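Local coordinates for protein ochratoxinase (Aspergillus niger, PDB 4C65) that hydrolyses the amide bond of the mycotoxin ochratoxin A, releasing phenylalanine, as a zinc-dependent carboxypeptidase of the amidohydrolase superfamily, at residues E4-I16 against Y48-M62. Sequence-based numbering, arbitrary orientation.
Sequences EAKVTIIYAGLLI and YLRSTQSTHRVPVLM
Two parallel strands of the small beta-sandwich domain, 7-12 and 54-58, pair here through alternating backbone bonds such as Tyr-11 N to His-56 O (2.8 Å) and Val-58 N to Tyr-11 O (2.9 Å). At the start of the pairing a side chain stands in for the backbone: Gln-53, its chain bent about the CB-CG bond, turns its amide back so that OE1 accepts Val-7 N at 3.0 Å along an almost straight N-H (175°), while Gln-53 N returns a bond to Val-7 O. A glutamine suits this place because its carbonyl imitates a peptide's. A water also donates to Val-7 O.

On the face bearing Ile-9 and Tyr-11, Arg-57, extended from CG to NE, lies alongside Tyr-11 and lays its guanidinium flat over one ring face, planes 14° apart and CZ 3.9 Å from the ring centroid, a cation-pi stack. An arginine suits the spot: its long chain carries a flat cation that can spread over the ring. Thr-55 CG2 meets the ring edge in its plane, 3.5 Å from Tyr-11 CE2. Ile-9 reaches helix 46-51 with CD1, which touches Leu-49 CD2.

Both chains then turn a corner, at Gly-13 and Leu-14 and at Pro-59, and the backbone bonds carry on through it (Gly-13 N to Val-58 O, Leu-14 N to Pro-59 O) and beyond (Leu-61 N to Leu-14 O). Gly-13, with no side chain, lets the Pro-59 carbonyl close in beside it. Strand 60-67 then leads toward the zinc ligands His-69 and His-71, consistent with the sandwich passing into the TIM barrel of an amidohydrolase. Leu-61, with CG anti to the backbone N (chi1 -159°), sets CD1 3.7 Å from Ile-10 CG2, while its CB meets Ala-12 CB, whose small methyl permits the approach.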
# COMPACT_ATOMS: atom_id res chain seq x y z
N GLU A 4 -10.82 -20.87 53.66
CA GLU A 4 -9.87 -20.54 54.72
C GLU A 4 -8.63 -19.88 54.12
O GLU A 4 -8.17 -20.29 53.07
CB GLU A 4 -9.45 -21.81 55.47
CG GLU A 4 -10.44 -22.27 56.54
CD GLU A 4 -10.47 -21.38 57.77
OE1 GLU A 4 -9.44 -20.74 58.08
OE2 GLU A 4 -11.51 -21.33 58.45
N ALA A 5 -8.10 -18.88 54.80
CA ALA A 5 -6.85 -18.24 54.37
C ALA A 5 -5.69 -19.19 54.54
O ALA A 5 -5.64 -19.96 55.49
CB ALA A 5 -6.61 -17.01 55.21
N LYS A 6 -4.77 -19.15 53.60
CA LYS A 6 -3.58 -19.96 53.66
C LYS A 6 -2.46 -19.21 54.38
O LYS A 6 -1.99 -18.18 53.93
CB LYS A 6 -3.14 -20.41 52.27
CG LYS A 6 -2.02 -21.42 52.29
CD LYS A 6 -1.78 -22.07 50.94
CE LYS A 6 -0.39 -22.76 50.93
NZ LYS A 6 0.32 -22.77 49.61
N VAL A 7 -2.03 -19.77 55.50
CA VAL A 7 -1.10 -19.10 56.38
C VAL A 7 0.23 -19.84 56.44
O VAL A 7 0.26 -21.05 56.65
CB VAL A 7 -1.73 -18.98 57.78
CG1 VAL A 7 -0.74 -18.42 58.80
CG2 VAL A 7 -2.97 -18.10 57.70
N THR A 8 1.33 -19.09 56.30
CA THR A 8 2.68 -19.64 56.40
C THR A 8 3.50 -18.82 57.39
O THR A 8 3.51 -17.59 57.33
CB THR A 8 3.40 -19.61 55.05
OG1 THR A 8 2.59 -20.24 54.06
CG2 THR A 8 4.74 -20.31 55.13
N ILE A 9 4.16 -19.49 58.33
CA ILE A 9 5.06 -18.83 59.27
C ILE A 9 6.48 -19.14 58.88
O ILE A 9 6.84 -20.30 58.69
CB ILE A 9 4.83 -19.25 60.73
CG1 ILE A 9 3.36 -19.05 61.09
CG2 ILE A 9 5.71 -18.42 61.66
CD1 ILE A 9 3.01 -19.40 62.51
N ILE A 10 7.28 -18.09 58.73
CA ILE A 10 8.70 -18.23 58.43
C ILE A 10 9.51 -17.61 59.56
O ILE A 10 9.37 -16.43 59.84
CB ILE A 10 9.07 -17.51 57.13
CG1 ILE A 10 8.19 -17.99 55.98
CG2 ILE A 10 10.55 -17.72 56.81
CD1 ILE A 10 8.12 -17.00 54.83
N TYR A 11 10.32 -18.43 60.22
CA TYR A 11 11.21 -17.96 61.27
C TYR A 11 12.56 -17.68 60.67
O TYR A 11 13.08 -18.49 59.92
CB TYR A 11 11.36 -19.03 62.34
CG TYR A 11 10.09 -19.33 63.10
CD1 TYR A 11 9.75 -18.62 64.24
CD2 TYR A 11 9.21 -20.30 62.65
CE1 TYR A 11 8.58 -18.89 64.93
CE2 TYR A 11 8.03 -20.58 63.35
CZ TYR A 11 7.74 -19.88 64.50
OH TYR A 11 6.60 -20.15 65.19
N ALA A 12 13.12 -16.53 61.02
CA ALA A 12 14.38 -16.10 60.42
C ALA A 12 15.42 -15.73 61.45
O ALA A 12 15.17 -14.88 62.30
CB ALA A 12 14.14 -14.93 59.47
N GLY A 13 16.61 -16.32 61.35
CA GLY A 13 17.75 -15.92 62.17
C GLY A 13 18.03 -14.42 62.03
O GLY A 13 18.26 -13.72 63.01
N LEU A 14 17.99 -13.94 60.80
CA LEU A 14 18.13 -12.53 60.48
C LEU A 14 17.06 -12.13 59.46
O LEU A 14 16.92 -12.79 58.42
CB LEU A 14 19.52 -12.26 59.91
CG LEU A 14 19.87 -10.82 59.56
CD1 LEU A 14 20.06 -9.99 60.82
CD2 LEU A 14 21.11 -10.79 58.69
N LEU A 15 16.34 -11.05 59.73
CA LEU A 15 15.33 -10.55 58.82
C LEU A 15 15.69 -9.15 58.35
O LEU A 15 15.79 -8.24 59.16
CB LEU A 15 13.94 -10.57 59.46
CG LEU A 15 12.76 -10.25 58.53
CD1 LEU A 15 11.53 -11.07 58.89
CD2 LEU A 15 12.40 -8.77 58.54
N ILE A 16 15.90 -9.02 57.04
CA ILE A 16 16.25 -7.75 56.41
C ILE A 16 14.98 -7.20 55.77
O ILE A 16 14.52 -7.73 54.76
CB ILE A 16 17.38 -7.95 55.37
CG1 ILE A 16 18.61 -8.56 56.05
CG2 ILE A 16 17.75 -6.61 54.74
CD1 ILE A 16 19.57 -9.26 55.12
N TYR A 48 -2.24 -16.89 64.21
CA TYR A 48 -1.43 -17.48 63.13
C TYR A 48 -0.71 -18.75 63.57
O TYR A 48 -0.58 -19.69 62.77
CB TYR A 48 -0.42 -16.47 62.58
CG TYR A 48 -1.03 -15.21 62.06
CD1 TYR A 48 -2.05 -15.25 61.09
CD2 TYR A 48 -0.62 -13.97 62.52
CE1 TYR A 48 -2.63 -14.08 60.61
CE2 TYR A 48 -1.19 -12.80 62.04
CZ TYR A 48 -2.19 -12.86 61.09
OH TYR A 48 -2.75 -11.71 60.62
N LEU A 49 -0.28 -18.82 64.83
CA LEU A 49 0.31 -20.04 65.39
C LEU A 49 -0.69 -21.21 65.33
O LEU A 49 -0.29 -22.36 65.11
CB LEU A 49 0.75 -19.81 66.83
CG LEU A 49 1.94 -18.88 67.06
CD1 LEU A 49 2.14 -18.58 68.54
CD2 LEU A 49 3.22 -19.46 66.48
N ARG A 50 -1.98 -20.90 65.51
CA ARG A 50 -3.08 -21.87 65.41
C ARG A 50 -3.39 -22.29 63.98
O ARG A 50 -3.58 -23.48 63.70
CB ARG A 50 -4.36 -21.25 66.00
CG ARG A 50 -4.51 -21.50 67.46
CD ARG A 50 -5.45 -20.44 67.95
NE ARG A 50 -5.09 -19.94 69.27
CZ ARG A 50 -5.21 -18.68 69.67
NH1 ARG A 50 -5.68 -17.72 68.88
NH2 ARG A 50 -4.86 -18.37 70.92
N SER A 51 -3.46 -21.31 63.08
CA SER A 51 -4.01 -21.53 61.75
C SER A 51 -2.97 -21.90 60.69
O SER A 51 -3.34 -22.23 59.56
CB SER A 51 -4.79 -20.29 61.31
OG SER A 51 -3.93 -19.19 61.07
N THR A 52 -1.68 -21.87 61.02
CA THR A 52 -0.64 -22.08 60.00
C THR A 52 -0.66 -23.47 59.33
O THR A 52 -0.68 -24.50 59.99
CB THR A 52 0.78 -21.73 60.53
OG1 THR A 52 1.73 -21.80 59.45
CG2 THR A 52 1.22 -22.66 61.66
N GLN A 53 -0.66 -23.47 58.01
CA GLN A 53 -0.57 -24.67 57.18
C GLN A 53 0.86 -25.24 57.19
O GLN A 53 1.04 -26.44 57.11
CB GLN A 53 -0.93 -24.32 55.71
CG GLN A 53 -2.38 -24.50 55.26
CD GLN A 53 -3.36 -23.65 56.05
OE1 GLN A 53 -3.12 -22.47 56.33
NE2 GLN A 53 -4.50 -24.23 56.38
N SER A 54 1.86 -24.36 57.19
CA SER A 54 3.24 -24.79 57.18
C SER A 54 4.17 -23.75 57.78
O SER A 54 3.88 -22.55 57.79
CB SER A 54 3.72 -25.13 55.78
OG SER A 54 3.93 -23.96 55.03
N THR A 55 5.29 -24.23 58.28
CA THR A 55 6.29 -23.42 58.93
C THR A 55 7.66 -23.65 58.28
O THR A 55 7.97 -24.78 57.88
CB THR A 55 6.35 -23.97 60.38
OG1 THR A 55 5.06 -23.90 60.98
CG2 THR A 55 7.38 -23.27 61.24
N HIS A 56 8.48 -22.61 58.19
CA HIS A 56 9.84 -22.72 57.70
C HIS A 56 10.78 -22.05 58.66
O HIS A 56 10.40 -21.07 59.30
CB HIS A 56 9.96 -22.07 56.32
CG HIS A 56 9.06 -22.68 55.31
ND1 HIS A 56 9.43 -23.77 54.56
CD2 HIS A 56 7.78 -22.40 54.97
CE1 HIS A 56 8.42 -24.11 53.77
NE2 HIS A 56 7.41 -23.30 54.01
N ARG A 57 12.02 -22.53 58.70
CA ARG A 57 13.06 -21.93 59.49
C ARG A 57 14.25 -21.70 58.62
O ARG A 57 14.82 -22.63 58.10
CB ARG A 57 13.41 -22.86 60.66
CG ARG A 57 12.39 -22.68 61.76
CD ARG A 57 12.57 -23.61 62.92
NE ARG A 57 11.30 -23.72 63.66
CZ ARG A 57 10.87 -22.83 64.55
NH1 ARG A 57 11.60 -21.75 64.87
NH2 ARG A 57 9.71 -23.01 65.16
N VAL A 58 14.65 -20.44 58.46
CA VAL A 58 15.73 -20.08 57.56
C VAL A 58 16.69 -19.11 58.23
O VAL A 58 16.30 -18.37 59.12
CB VAL A 58 15.17 -19.43 56.25
CG1 VAL A 58 14.20 -20.37 55.57
CG2 VAL A 58 14.51 -18.09 56.54
N PRO A 59 17.95 -19.11 57.78
CA PRO A 59 18.93 -18.21 58.41
C PRO A 59 18.68 -16.75 58.11
O PRO A 59 18.79 -15.92 58.99
CB PRO A 59 20.28 -18.65 57.81
CG PRO A 59 20.04 -19.97 57.16
CD PRO A 59 18.57 -20.02 56.81
N VAL A 60 18.32 -16.45 56.86
CA VAL A 60 18.13 -15.06 56.42
C VAL A 60 16.88 -14.92 55.57
O VAL A 60 16.68 -15.68 54.64
CB VAL A 60 19.35 -14.55 55.61
CG1 VAL A 60 19.13 -13.13 55.12
CG2 VAL A 60 20.61 -14.62 56.46
N LEU A 61 16.10 -13.89 55.87
CA LEU A 61 14.91 -13.58 55.11
C LEU A 61 14.93 -12.11 54.67
O LEU A 61 15.35 -11.23 55.44
CB LEU A 61 13.67 -13.84 55.94
CG LEU A 61 12.37 -14.06 55.19
CD1 LEU A 61 12.33 -15.41 54.50
CD2 LEU A 61 11.18 -13.92 56.14
N MET A 62 14.46 -11.85 53.46
CA MET A 62 14.43 -10.50 52.90
C MET A 62 13.39 -10.39 51.81
O MET A 62 12.81 -11.41 51.39
CB MET A 62 15.82 -10.13 52.37
CG MET A 62 16.34 -11.01 51.24
SD MET A 62 17.89 -10.38 50.54
CE MET A 62 17.27 -9.02 49.54
O HOH W 1 1.17 -22.42 54.25